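PDB 1ODF: hypothetical 33.3 KDA protein IN ade3-ser2 intergenic region, which probably acts as an ATP-dependent kinase of the GLYK family, with a substrate not yet known and a structure close to that of bacterial pantothenate kinase. Local coordinates for residues K203-V208 against S267-T272; E62-Y67 against Q147-P152; N166-G171 against D184-L189; G180-V185 against M249-L254; W161-N166 against L195-P200. All blocks are in the same frame, centred on the assembly; numbering follows the deposited sequence.

Contact 1: K203-V208 against S267-T272; sequences KSLGIV and SIATLT
Ser204 and Ser267 exchange hydrogen bonds at the N-terminal end of two parallel strands: Ser204 N gives its hydrogen to Ser267 OG at 3.1 Å, and Ser267 N gives its own to Ser204 OG. Each hydroxyl lies between its own backbone N and carbonyl carbon (chi1 59° for Ser204, 77° for Ser267), which turns these short side chains onto the neighbouring main chain.

Backbone bonds take over from there. Ile268 N meets Ser204 O at 2.9 Å. Gly206 reaches both residues flanking Thr270, taking Ala269 O with its N and receiving Leu271 N at its O at 2.7 Å; Val208 N then bonds to Leu271 O. This alternation defines parallel pairing, and the strands run within 10° of each other.

The apolar contacts divide between two faces. Leu205 CD2 touches Ala269 CB at 3.9 Å, with Ile207 and Leu271 on the same face; Leu205 and Ile207 offer branched apolar ends to the helix that covers this face, and small Ala269 lets Leu205 CD2 lie against it. On the other face Val208 CG2 meets Thr270 CG2 at 3.9 Å, while Thr270 OG1 turns to Gly266 N.

These are neighbouring strands of the P-loop kinase sheet. Strand 32-37 bonds to the far edge of 204-211, and strand 281-287 flanks Leu271. Helix 8-24 covers Leu205 and Ile207, while helix 249-262 covers Val208 and Thr272.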
# COMPACT_ATOMS: atom_id res chain seq x y z
N LYS A 203 2.14 15.48 4.68
CA LYS A 203 2.70 15.27 6.02
C LYS A 203 2.15 13.95 6.52
O LYS A 203 0.94 13.72 6.50
CB LYS A 203 2.33 16.43 6.94
CG LYS A 203 3.12 17.68 6.59
CD LYS A 203 4.61 17.38 6.64
CE LYS A 203 5.44 18.42 5.93
NZ LYS A 203 6.89 18.06 5.94
N SER A 204 3.05 13.08 7.00
CA SER A 204 2.65 11.74 7.38
C SER A 204 3.47 10.98 8.41
O SER A 204 4.61 11.32 8.72
CB SER A 204 2.64 10.89 6.12
OG SER A 204 3.96 10.91 5.57
N LEU A 205 2.84 9.92 8.90
CA LEU A 205 3.44 8.99 9.83
C LEU A 205 3.46 7.68 9.05
O LEU A 205 2.52 7.38 8.30
CB LEU A 205 2.58 8.84 11.09
CG LEU A 205 2.51 10.10 11.95
CD1 LEU A 205 1.57 9.86 13.11
CD2 LEU A 205 3.92 10.45 12.43
N GLY A 206 4.54 6.92 9.19
CA GLY A 206 4.64 5.68 8.46
C GLY A 206 4.76 4.45 9.32
O GLY A 206 5.41 4.47 10.37
N ILE A 207 4.11 3.37 8.88
CA ILE A 207 4.15 2.09 9.57
C ILE A 207 4.72 1.11 8.55
O ILE A 207 4.09 0.80 7.54
CB ILE A 207 2.75 1.58 9.96
CG1 ILE A 207 1.92 2.72 10.60
CG2 ILE A 207 2.90 0.36 10.88
CD1 ILE A 207 2.45 3.20 11.92
N VAL A 208 5.93 0.63 8.83
CA VAL A 208 6.59 -0.28 7.92
C VAL A 208 6.78 -1.67 8.50
O VAL A 208 7.28 -1.83 9.62
CB VAL A 208 7.98 0.27 7.49
CG1 VAL A 208 8.72 -0.77 6.63
CG2 VAL A 208 7.80 1.57 6.72
N SER A 267 6.89 11.32 6.63
CA SER A 267 7.66 12.56 6.61
C SER A 267 7.95 13.07 8.03
O SER A 267 8.96 13.73 8.27
CB SER A 267 6.94 13.64 5.81
OG SER A 267 5.86 14.20 6.55
N ILE A 268 7.07 12.77 8.98
CA ILE A 268 7.28 13.22 10.35
C ILE A 268 8.00 12.16 11.18
O ILE A 268 8.99 12.46 11.85
CB ILE A 268 5.95 13.54 11.04
CG1 ILE A 268 5.21 14.63 10.25
CG2 ILE A 268 6.21 13.94 12.48
CD1 ILE A 268 3.80 14.87 10.71
N ALA A 269 7.50 10.93 11.15
CA ALA A 269 8.11 9.84 11.89
C ALA A 269 7.70 8.52 11.24
O ALA A 269 6.69 8.45 10.53
CB ALA A 269 7.68 9.87 13.36
N THR A 270 8.50 7.49 11.47
CA THR A 270 8.23 6.17 10.91
C THR A 270 8.52 5.07 11.92
O THR A 270 9.54 5.09 12.62
CB THR A 270 9.08 5.89 9.64
OG1 THR A 270 8.74 6.84 8.62
CG2 THR A 270 8.79 4.49 9.12
N LEU A 271 7.60 4.12 11.99
CA LEU A 271 7.74 2.97 12.86
C LEU A 271 8.02 1.77 11.97
O LEU A 271 7.24 1.48 11.06
CB LEU A 271 6.45 2.72 13.66
CG LEU A 271 6.34 1.35 14.36
CD1 LEU A 271 7.35 1.26 15.48
CD2 LEU A 271 4.92 1.17 14.92
N THR A 272 9.15 1.09 12.20
CA THR A 272 9.48 -0.08 11.40
C THR A 272 9.40 -1.32 12.30
O THR A 272 9.96 -1.36 13.40
CB THR A 272 10.91 0.00 10.78
OG1 THR A 272 10.98 1.12 9.88
CG2 THR A 272 11.21 -1.27 9.99

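Contact 2: E62-Y67 against Q147-P152; sequences EKSIGY and QKIKLP
Ser64 OG donates to Lys150 O at 2.6 Å, joining two separate sheets: Ser64 immediately precedes outermost strand 65-69 of the main, mixed sheet of the kinase fold, and Lys150 ends strand 147-150 of a small antiparallel sheet. The hydroxyl reaches across because OG stands anti to the backbone N (chi1 176°), and it approaches 25° out of the carbonyl plane. Serine suits the place, being short enough for the chains to come close; its CB also lies 3.2 Å from Pro152 O, just past a cis peptide.

The strands do not pair directly, their axes staying 7.1 Å apart, and side chains fill the gap. Ile149 sends CD1 onto Gly66 CA at 3.7 Å, a close approach that suits a residue without a side chain. On its other edge Gly66 bonds to strand 155-160. The Tyr67 ring leads away from the second sheet, its OH bonding to Ser48 near the predicted ATP site.

Gln147, extended beyond CG, lets one amide serve both polar backbone atoms of Tyr67. NE2 bonds almost straight to Tyr67 O at 2.9 Å, in the amide plane, while OE1 accepts from a water at 2.7 Å that in turn accepts from Tyr67 N at 3.0 Å.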
# COMPACT_ATOMS: atom_id res chain seq x y z
N GLU A 62 -15.03 14.41 16.39
CA GLU A 62 -14.22 15.62 16.45
C GLU A 62 -13.22 15.72 15.29
O GLU A 62 -12.59 16.76 15.09
CB GLU A 62 -13.48 15.69 17.78
CG GLU A 62 -14.41 15.77 18.99
CD GLU A 62 -15.33 16.97 18.93
OE1 GLU A 62 -14.84 18.09 18.66
OE2 GLU A 62 -16.55 16.80 19.17
N LYS A 63 -13.08 14.63 14.54
CA LYS A 63 -12.15 14.57 13.42
C LYS A 63 -12.69 13.73 12.27
O LYS A 63 -13.40 12.75 12.50
CB LYS A 63 -10.81 13.98 13.89
CG LYS A 63 -10.06 14.81 14.94
CD LYS A 63 -9.51 16.11 14.34
CE LYS A 63 -8.72 16.89 15.38
NZ LYS A 63 -8.16 18.15 14.82
N SER A 64 -12.35 14.10 11.04
CA SER A 64 -12.77 13.34 9.86
C SER A 64 -11.68 12.33 9.51
O SER A 64 -10.56 12.72 9.15
CB SER A 64 -13.01 14.28 8.68
OG SER A 64 -13.33 13.55 7.51
N ILE A 65 -12.00 11.05 9.60
CA ILE A 65 -11.04 9.99 9.31
C ILE A 65 -11.32 9.25 8.00
O ILE A 65 -12.41 8.72 7.80
CB ILE A 65 -11.01 8.92 10.44
CG1 ILE A 65 -10.94 9.59 11.81
CG2 ILE A 65 -9.82 7.98 10.24
CD1 ILE A 65 -9.69 10.41 12.06
N GLY A 66 -10.34 9.22 7.11
CA GLY A 66 -10.51 8.53 5.84
C GLY A 66 -9.61 7.30 5.74
O GLY A 66 -8.54 7.24 6.36
N TYR A 67 -10.03 6.32 4.96
CA TYR A 67 -9.25 5.10 4.79
C TYR A 67 -9.36 4.59 3.37
O TYR A 67 -10.42 4.68 2.74
CB TYR A 67 -9.73 4.01 5.76
CG TYR A 67 -9.04 2.68 5.58
CD1 TYR A 67 -9.33 1.84 4.49
CD2 TYR A 67 -8.04 2.27 6.47
CE1 TYR A 67 -8.64 0.65 4.29
CE2 TYR A 67 -7.35 1.07 6.29
CZ TYR A 67 -7.65 0.27 5.20
OH TYR A 67 -6.96 -0.91 5.02
N GLN A 147 -16.92 5.22 -2.07
CA GLN A 147 -17.16 5.66 -0.70
C GLN A 147 -17.07 7.18 -0.65
O GLN A 147 -16.46 7.81 -1.51
CB GLN A 147 -16.09 5.08 0.23
CG GLN A 147 -14.71 5.70 0.01
CD GLN A 147 -13.74 5.47 1.17
OE1 GLN A 147 -14.07 5.71 2.33
NE2 GLN A 147 -12.53 5.03 0.85
N LYS A 148 -17.69 7.77 0.37
CA LYS A 148 -17.65 9.22 0.54
C LYS A 148 -17.03 9.60 1.87
O LYS A 148 -17.37 9.04 2.91
CB LYS A 148 -19.05 9.83 0.41
CG LYS A 148 -19.43 10.17 -1.02
CD LYS A 148 -20.65 11.09 -1.10
CE LYS A 148 -21.94 10.36 -0.77
NZ LYS A 148 -23.13 11.21 -1.06
N ILE A 149 -16.11 10.55 1.84
CA ILE A 149 -15.45 11.00 3.06
C ILE A 149 -15.74 12.47 3.31
O ILE A 149 -15.73 13.27 2.37
CB ILE A 149 -13.92 10.77 2.97
CG1 ILE A 149 -13.64 9.28 2.72
CG2 ILE A 149 -13.24 11.23 4.26
CD1 ILE A 149 -12.18 8.93 2.51
N LYS A 150 -16.01 12.83 4.56
CA LYS A 150 -16.32 14.21 4.92
C LYS A 150 -15.11 15.14 4.82
O LYS A 150 -14.03 14.83 5.33
CB LYS A 150 -16.87 14.30 6.35
CG LYS A 150 -18.16 13.52 6.59
CD LYS A 150 -18.63 13.66 8.03
CE LYS A 150 -19.83 12.76 8.33
NZ LYS A 150 -19.48 11.31 8.25
N LEU A 151 -15.29 16.27 4.16
CA LEU A 151 -14.24 17.27 4.01
C LEU A 151 -14.46 18.38 5.04
O LEU A 151 -15.59 18.72 5.38
CB LEU A 151 -14.25 17.87 2.60
CG LEU A 151 -13.73 17.02 1.44
CD1 LEU A 151 -12.24 16.75 1.60
CD2 LEU A 151 -14.49 15.72 1.39
N PRO A 152 -13.37 18.95 5.57
CA PRO A 152 -11.98 18.58 5.26
C PRO A 152 -11.58 17.26 5.95
O PRO A 152 -12.16 16.87 6.95
CB PRO A 152 -11.19 19.77 5.79
CG PRO A 152 -11.98 20.16 7.00
CD PRO A 152 -13.41 20.10 6.49
O HOH W 1 -13.04 6.02 4.81

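Contact 3: N166-G171 against D184-L189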
# COMPACT_ATOMS: atom_id res chain seq x y z
N ASN A 166 10.67 3.65 -4.08
CA ASN A 166 11.03 4.75 -4.96
C ASN A 166 11.72 4.29 -6.24
O ASN A 166 12.56 3.39 -6.22
CB ASN A 166 11.91 5.77 -4.23
CG ASN A 166 11.17 6.48 -3.09
OD1 ASN A 166 10.08 7.02 -3.29
ND2 ASN A 166 11.76 6.49 -1.91
N PRO A 167 11.36 4.91 -7.36
CA PRO A 167 11.94 4.56 -8.66
C PRO A 167 13.44 4.76 -8.75
O PRO A 167 14.00 5.65 -8.11
CB PRO A 167 11.17 5.46 -9.63
CG PRO A 167 10.80 6.64 -8.78
CD PRO A 167 10.36 5.99 -7.50
N ILE A 168 14.08 3.88 -9.51
CA ILE A 168 15.51 3.98 -9.75
C ILE A 168 15.59 5.17 -10.70
O ILE A 168 14.89 5.20 -11.71
CB ILE A 168 16.06 2.74 -10.46
CG1 ILE A 168 15.73 1.48 -9.64
CG2 ILE A 168 17.56 2.89 -10.66
CD1 ILE A 168 16.23 1.53 -8.20
N LEU A 169 16.42 6.15 -10.38
CA LEU A 169 16.51 7.33 -11.22
C LEU A 169 17.75 7.41 -12.09
O LEU A 169 17.68 7.86 -13.23
CB LEU A 169 16.44 8.58 -10.35
CG LEU A 169 15.13 8.70 -9.57
CD1 LEU A 169 15.17 9.95 -8.68
CD2 LEU A 169 13.96 8.76 -10.56
N GLN A 170 18.88 6.96 -11.56
CA GLN A 170 20.12 7.04 -12.29
C GLN A 170 20.72 5.69 -12.64
O GLN A 170 20.55 4.72 -11.91
CB GLN A 170 21.13 7.84 -11.47
CG GLN A 170 22.39 8.16 -12.23
CD GLN A 170 23.65 8.09 -11.37
OE1 GLN A 170 24.14 6.99 -11.05
NE2 GLN A 170 24.17 9.25 -10.99
N GLY A 171 21.44 5.65 -13.76
CA GLY A 171 22.08 4.43 -14.23
C GLY A 171 21.17 3.23 -14.30
O GLY A 171 21.59 2.11 -14.00
N ASP A 184 9.51 -0.67 -17.28
CA ASP A 184 8.29 0.11 -17.31
C ASP A 184 7.68 0.22 -15.91
O ASP A 184 7.16 1.28 -15.53
CB ASP A 184 7.26 -0.52 -18.26
CG ASP A 184 7.73 -0.55 -19.71
OD1 ASP A 184 7.99 0.54 -20.28
OD2 ASP A 184 7.84 -1.66 -20.27
N VAL A 185 7.74 -0.86 -15.14
CA VAL A 185 7.18 -0.84 -13.80
C VAL A 185 7.83 0.29 -13.01
O VAL A 185 7.14 1.10 -12.38
CB VAL A 185 7.40 -2.19 -13.07
CG1 VAL A 185 6.84 -2.12 -11.65
CG2 VAL A 185 6.71 -3.31 -13.85
N ASN A 186 9.16 0.34 -13.07
CA ASN A 186 9.94 1.37 -12.39
C ASN A 186 9.48 2.77 -12.81
O ASN A 186 9.38 3.67 -11.98
CB ASN A 186 11.42 1.19 -12.72
CG ASN A 186 12.30 2.24 -12.05
OD1 ASN A 186 12.44 2.25 -10.83
ND2 ASN A 186 12.88 3.12 -12.85
N ALA A 187 9.19 2.95 -14.10
CA ALA A 187 8.74 4.25 -14.59
C ALA A 187 7.37 4.57 -14.02
O ALA A 187 7.08 5.71 -13.64
CB ALA A 187 8.67 4.25 -16.11
N LYS A 188 6.53 3.54 -13.97
CA LYS A 188 5.18 3.66 -13.44
C LYS A 188 5.19 3.99 -11.94
O LYS A 188 4.36 4.76 -11.47
CB LYS A 188 4.42 2.35 -13.68
CG LYS A 188 4.10 2.07 -15.13
CD LYS A 188 3.18 3.15 -15.69
CE LYS A 188 2.67 2.82 -17.08
NZ LYS A 188 1.64 3.81 -17.52
N LEU A 189 6.12 3.40 -11.20
CA LEU A 189 6.21 3.64 -9.76
C LEU A 189 6.36 5.14 -9.46
O LEU A 189 5.92 5.62 -8.41
CB LEU A 189 7.40 2.86 -9.17
CG LEU A 189 7.66 3.05 -7.66
CD1 LEU A 189 6.43 2.61 -6.87
CD2 LEU A 189 8.89 2.25 -7.22
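Asn186 holds the backbone of Ile168 by both ends of its amide. OD1 accepts from Ile168 N at 2.7 Å, and ND2 donates to Ile168 O at 3.1 Å with an N-H...O angle of 173°. Each donor lies in the carbonyl plane of its acceptor, on a lone pair, and Ile168 O is also almost in the amide plane of Asn186. The two bonds together fix the rotation of the amide, much as the partner in a hydrogen-bonded antiparallel pair grips the N-H and C=O of one residue. Asparagine is right for this, since it offers a donor and an acceptor side by side. Its CG is anti to the backbone N (chi1 180°), which carries the amide out from the helix to the loop. Tyr255 OH adds a second hydrogen bond to OD1, so that this buried oxygen is gripped twice.

The helix, 182-195, belongs to the crossover that leads from strand 155-160 to the parallel strand 204-211, and residues 166-171 lie in the long loop that opens this connection.

Beyond the polar pair the packing continues through Pro167. Its CA comes within 3.2 Å of Asn186 OD1, and its CB within 3.5 Å of Asn186 O. Close to one turn further along the helix, Leu189 lays CD2 against Pro167 N at 3.6 Å; proline fits here because its nitrogen has no hydrogen to satisfy beside a methyl group. Pro167 CD and Leu189 CG lie 4.0 Å apart. Around this apolar side, Ser193 of the same helix touches Pro167, while Ile168 packs on Leu178 and on Leu254 of helix 249-262.

Contact 4: G180-V185 against M249-L254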
# COMPACT_ATOMS: atom_id res chain seq x y z
N GLY A 180 14.23 -5.89 -18.42
CA GLY A 180 13.01 -6.42 -18.99
C GLY A 180 11.74 -5.68 -18.62
O GLY A 180 11.66 -4.45 -18.74
N ASP A 181 10.75 -6.43 -18.15
CA ASP A 181 9.46 -5.86 -17.79
C ASP A 181 9.52 -4.87 -16.62
O ASP A 181 8.62 -4.05 -16.46
CB ASP A 181 8.46 -6.98 -17.48
CG ASP A 181 8.25 -7.93 -18.66
OD1 ASP A 181 8.28 -7.46 -19.81
OD2 ASP A 181 8.03 -9.14 -18.43
N MET A 182 10.57 -4.95 -15.81
CA MET A 182 10.69 -4.05 -14.67
C MET A 182 10.99 -2.62 -15.06
O MET A 182 10.76 -1.70 -14.28
CB MET A 182 11.76 -4.54 -13.69
CG MET A 182 11.27 -5.62 -12.75
SD MET A 182 9.73 -5.17 -11.91
CE MET A 182 10.32 -3.86 -10.75
N VAL A 183 11.51 -2.43 -16.26
CA VAL A 183 11.85 -1.10 -16.73
C VAL A 183 10.62 -0.19 -16.72
O VAL A 183 10.68 0.93 -16.22
CB VAL A 183 12.45 -1.17 -18.15
CG1 VAL A 183 12.54 0.23 -18.77
CG2 VAL A 183 13.83 -1.81 -18.07
N ASP A 184 9.51 -0.67 -17.28
CA ASP A 184 8.29 0.11 -17.31
C ASP A 184 7.68 0.22 -15.91
O ASP A 184 7.16 1.28 -15.53
CB ASP A 184 7.26 -0.52 -18.26
CG ASP A 184 7.73 -0.55 -19.71
OD1 ASP A 184 7.99 0.54 -20.28
OD2 ASP A 184 7.84 -1.66 -20.27
N VAL A 185 7.74 -0.86 -15.14
CA VAL A 185 7.18 -0.84 -13.80
C VAL A 185 7.83 0.29 -13.01
O VAL A 185 7.14 1.10 -12.38
CB VAL A 185 7.40 -2.19 -13.07
CG1 VAL A 185 6.84 -2.12 -11.65
CG2 VAL A 185 6.71 -3.31 -13.85
N MET A 249 8.07 -10.51 -6.75
CA MET A 249 9.45 -10.64 -6.28
C MET A 249 10.47 -9.67 -6.88
O MET A 249 11.35 -9.19 -6.17
CB MET A 249 9.94 -12.08 -6.50
CG MET A 249 9.53 -13.03 -5.40
SD MET A 249 10.26 -12.52 -3.84
CE MET A 249 8.82 -12.59 -2.80
N PRO A 250 10.38 -9.38 -8.19
CA PRO A 250 11.35 -8.44 -8.77
C PRO A 250 11.29 -7.08 -8.05
O PRO A 250 12.32 -6.50 -7.70
CB PRO A 250 10.93 -8.36 -10.23
CG PRO A 250 10.38 -9.74 -10.49
CD PRO A 250 9.56 -10.00 -9.25
N SER A 251 10.07 -6.60 -7.83
CA SER A 251 9.87 -5.33 -7.14
C SER A 251 10.49 -5.37 -5.75
O SER A 251 11.18 -4.44 -5.34
CB SER A 251 8.39 -5.01 -7.03
OG SER A 251 7.85 -4.73 -8.31
N TYR A 252 10.22 -6.45 -5.02
CA TYR A 252 10.75 -6.61 -3.67
C TYR A 252 12.27 -6.53 -3.68
O TYR A 252 12.86 -5.76 -2.93
CB TYR A 252 10.30 -7.96 -3.08
CG TYR A 252 8.87 -7.98 -2.59
CD1 TYR A 252 8.00 -9.01 -2.94
CD2 TYR A 252 8.37 -6.94 -1.80
CE1 TYR A 252 6.67 -9.01 -2.51
CE2 TYR A 252 7.04 -6.93 -1.36
CZ TYR A 252 6.20 -7.96 -1.72
OH TYR A 252 4.88 -7.93 -1.31
N LYS A 253 12.89 -7.33 -4.55
CA LYS A 253 14.34 -7.36 -4.66
C LYS A 253 14.94 -6.01 -5.03
O LYS A 253 16.03 -5.66 -4.57
CB LYS A 253 14.78 -8.39 -5.71
CG LYS A 253 14.36 -9.82 -5.41
CD LYS A 253 14.87 -10.77 -6.50
CE LYS A 253 14.52 -12.22 -6.17
NZ LYS A 253 15.13 -13.19 -7.14
N LEU A 254 14.24 -5.26 -5.87
CA LEU A 254 14.74 -3.96 -6.29
C LEU A 254 14.58 -2.82 -5.28
O LEU A 254 15.53 -2.09 -5.02
CB LEU A 254 14.06 -3.53 -7.59
CG LEU A 254 14.95 -3.11 -8.78
CD1 LEU A 254 14.13 -2.24 -9.72
CD2 LEU A 254 16.18 -2.36 -8.29
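Met182 lies across the start of helix 249-262, its side chain crossing the Pro250 ring at about a right angle. CG meets Pro250 CB at 3.7 Å, and SD stays close to the same carbon at 3.8 Å. Bends at chi2 (-51°) and chi3 (-71°) then fold the methyl inward, so that CE comes to rest 3.6 Å from Ser251 OG and lies 4.3 Å from Leu254 CD1. A long, flexible, unbranched thioether is well fitted to such a winding path: its CG and SD lie on Pro250 and its methyl on Ser251, with Leu254 at the limit of contact.

Contact here is wholly through van der Waals forces; no hydrogen bond passes between the segments. One turn after Met182, Val185 only approaches, its CG1 4.4 Å from Ser251 OG. Proline is at ease at position 250 because a first-turn nitrogen needs no hydrogen for the helix, while Pro250 O still accepts from Leu254 N at 2.9 Å. Small Ser251 lets the methionine methyl lie close to the helix backbone, with CE 3.9 Å from Ser251 CA.

The first turns of two helices thus meet, 182-195 and 249-262, each leading to one of two adjacent parallel strands, 204-211 and 269-275. Leu92 also packs on Met182, Asn90 bonds to Asp181 O and Asp184, and helix 216-232 touches Met249. Tyr252 extends from the same turn to Gln40 of the predicted ATP-binding loop.

Contact 5: W161-N166 against L195-P200; sequences WFLGFN and LLWRNP
Two beta turns in the connection between strands 155-160 and 204-211 meet through one indole: a type II turn from Phe162 to Phe165 and a type I turn from Leu196 to Asn199 that carries Trp197. Gly164 occupies the third position of the first turn, where a positive phi (105°) favours glycine, and its bare backbone lies flat on the ring. Gly164 CA stands 3.4 Å from the centroid of the five-membered ring, a CH-pi contact directly over the face, and Gly164 N is 3.2 Å from Trp197 CE2. Leu163 CA adds an off-centre CH-pi contact, 4.1 Å from the centroid of the six-membered ring, while its CD2 touches the rim at Trp197 CZ3, 3.7 Å away.

At the ring edge, NE1 shares its hydrogen between two oxygens. The bond to Asn166 OD1 is 2.8 Å long, in the ring plane but 41° out of the amide's carbonyl plane; that to Phe165 O, at 3.1 Å, is weak. Tryptophan suits the site by offering a broad apolar face and one N-H together. The aliphatic part of Arg198 borders the amide, CG lying 3.4 Å from Asn166 OD1.

Around the turns, Ser37, at the end of strand 32-37, bonds through OG to Leu163 O, Tyr192 of helix 182-195 touches Trp197, and Phe165 meets Phe259 of helix 249-262.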
# COMPACT_ATOMS: atom_id res chain seq x y z
N TRP A 161 1.15 -2.80 -0.44
CA TRP A 161 2.35 -3.61 -0.27
C TRP A 161 3.61 -2.94 -0.83
O TRP A 161 4.72 -3.36 -0.51
CB TRP A 161 2.17 -4.99 -0.94
CG TRP A 161 2.00 -4.91 -2.42
CD1 TRP A 161 0.83 -4.73 -3.10
CD2 TRP A 161 3.04 -4.90 -3.39
NE1 TRP A 161 1.08 -4.58 -4.45
CE2 TRP A 161 2.43 -4.68 -4.65
CE3 TRP A 161 4.43 -5.03 -3.33
CZ2 TRP A 161 3.17 -4.59 -5.83
CZ3 TRP A 161 5.16 -4.95 -4.50
CH2 TRP A 161 4.53 -4.73 -5.73
N PHE A 162 3.44 -1.90 -1.65
CA PHE A 162 4.59 -1.20 -2.23
C PHE A 162 4.67 0.30 -1.90
O PHE A 162 5.43 1.04 -2.53
CB PHE A 162 4.60 -1.39 -3.75
CG PHE A 162 3.44 -0.73 -4.45
CD1 PHE A 162 3.58 0.56 -4.98
CD2 PHE A 162 2.23 -1.38 -4.60
CE1 PHE A 162 2.51 1.19 -5.64
CE2 PHE A 162 1.15 -0.77 -5.26
CZ PHE A 162 1.29 0.52 -5.78
N LEU A 163 3.89 0.76 -0.93
CA LEU A 163 3.92 2.16 -0.57
C LEU A 163 5.29 2.52 0.01
O LEU A 163 5.79 1.86 0.93
CB LEU A 163 2.83 2.48 0.45
CG LEU A 163 1.37 2.20 0.07
CD1 LEU A 163 0.45 2.81 1.13
CD2 LEU A 163 1.05 2.79 -1.29
N GLY A 164 5.90 3.57 -0.52
CA GLY A 164 7.20 3.98 -0.03
C GLY A 164 8.34 3.62 -0.96
O GLY A 164 9.41 4.21 -0.88
N PHE A 165 8.11 2.65 -1.85
CA PHE A 165 9.14 2.26 -2.81
C PHE A 165 9.41 3.44 -3.73
O PHE A 165 8.49 4.15 -4.13
CB PHE A 165 8.68 1.07 -3.67
CG PHE A 165 8.51 -0.22 -2.90
CD1 PHE A 165 8.63 -0.25 -1.51
CD2 PHE A 165 8.19 -1.40 -3.57
CE1 PHE A 165 8.43 -1.44 -0.80
CE2 PHE A 165 7.98 -2.60 -2.87
CZ PHE A 165 8.09 -2.61 -1.48
N ASN A 166 10.67 3.65 -4.08
CA ASN A 166 11.03 4.75 -4.96
C ASN A 166 11.72 4.29 -6.24
O ASN A 166 12.56 3.39 -6.22
CB ASN A 166 11.91 5.77 -4.23
CG ASN A 166 11.17 6.48 -3.09
OD1 ASN A 166 10.08 7.02 -3.29
ND2 ASN A 166 11.76 6.49 -1.91
N LEU A 195 3.38 11.70 -6.28
CA LEU A 195 2.09 12.13 -5.77
C LEU A 195 1.91 11.94 -4.26
O LEU A 195 1.16 12.70 -3.62
CB LEU A 195 1.02 11.33 -6.51
CG LEU A 195 -0.44 11.77 -6.47
CD1 LEU A 195 -0.57 13.23 -6.91
CD2 LEU A 195 -1.24 10.84 -7.40
N LEU A 196 2.62 10.98 -3.68
CA LEU A 196 2.46 10.67 -2.26
C LEU A 196 3.64 10.84 -1.30
O LEU A 196 3.85 11.93 -0.77
CB LEU A 196 1.90 9.25 -2.13
CG LEU A 196 0.57 9.02 -2.86
CD1 LEU A 196 0.27 7.52 -3.00
CD2 LEU A 196 -0.54 9.74 -2.11
N TRP A 197 4.41 9.77 -1.07
CA TRP A 197 5.50 9.84 -0.10
C TRP A 197 6.70 10.72 -0.45
O TRP A 197 7.58 10.92 0.38
CB TRP A 197 5.96 8.43 0.30
CG TRP A 197 6.29 7.54 -0.85
CD1 TRP A 197 7.50 7.42 -1.47
CD2 TRP A 197 5.40 6.66 -1.53
NE1 TRP A 197 7.41 6.52 -2.50
CE2 TRP A 197 6.13 6.03 -2.56
CE3 TRP A 197 4.04 6.34 -1.37
CZ2 TRP A 197 5.56 5.10 -3.43
CZ3 TRP A 197 3.47 5.41 -2.24
CH2 TRP A 197 4.23 4.80 -3.25
N ARG A 198 6.74 11.24 -1.67
CA ARG A 198 7.82 12.14 -2.08
C ARG A 198 7.18 13.51 -2.36
O ARG A 198 7.85 14.44 -2.79
CB ARG A 198 8.53 11.63 -3.35
CG ARG A 198 9.27 10.32 -3.14
CD ARG A 198 10.53 10.52 -2.33
NE ARG A 198 11.64 10.98 -3.16
CZ ARG A 198 12.59 11.81 -2.74
NH1 ARG A 198 12.57 12.28 -1.49
NH2 ARG A 198 13.56 12.17 -3.57
N ASN A 199 5.88 13.61 -2.14
CA ASN A 199 5.17 14.86 -2.34
C ASN A 199 5.41 15.72 -1.09
O ASN A 199 5.00 15.36 0.02
CB ASN A 199 3.68 14.59 -2.56
CG ASN A 199 2.86 15.86 -2.69
OD1 ASN A 199 1.66 15.82 -2.96
ND2 ASN A 199 3.49 17.00 -2.48
N PRO A 200 6.07 16.88 -1.25
CA PRO A 200 6.42 17.83 -0.19
C PRO A 200 5.24 18.39 0.60
O PRO A 200 5.41 18.80 1.75
CB PRO A 200 7.15 18.93 -0.95
CG PRO A 200 6.41 18.96 -2.24
CD PRO A 200 6.31 17.48 -2.58

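In the fold
Contacts 1 and 4 are buried, the other three partly so. Contact 1 works by repeating backbone bonds between neighbouring strands, contact 4 by apolar side chains between the helices leading to those strands. Contacts 3 and 4 share helix 182-195 and touch where Ile168 meets Leu254, yet contact 3 relies on a polar amide. Contact 5, nearest the chain's centre, lies about 12 Å from contact 3, centre to centre, and pairs turns through an aromatic face; Asn166 serves in both. Contact 2 stands apart, about 35 Å between centres from contact 4 across the molecule, joining the outermost strand 65-69 of the main sheet to a second sheet partly through water.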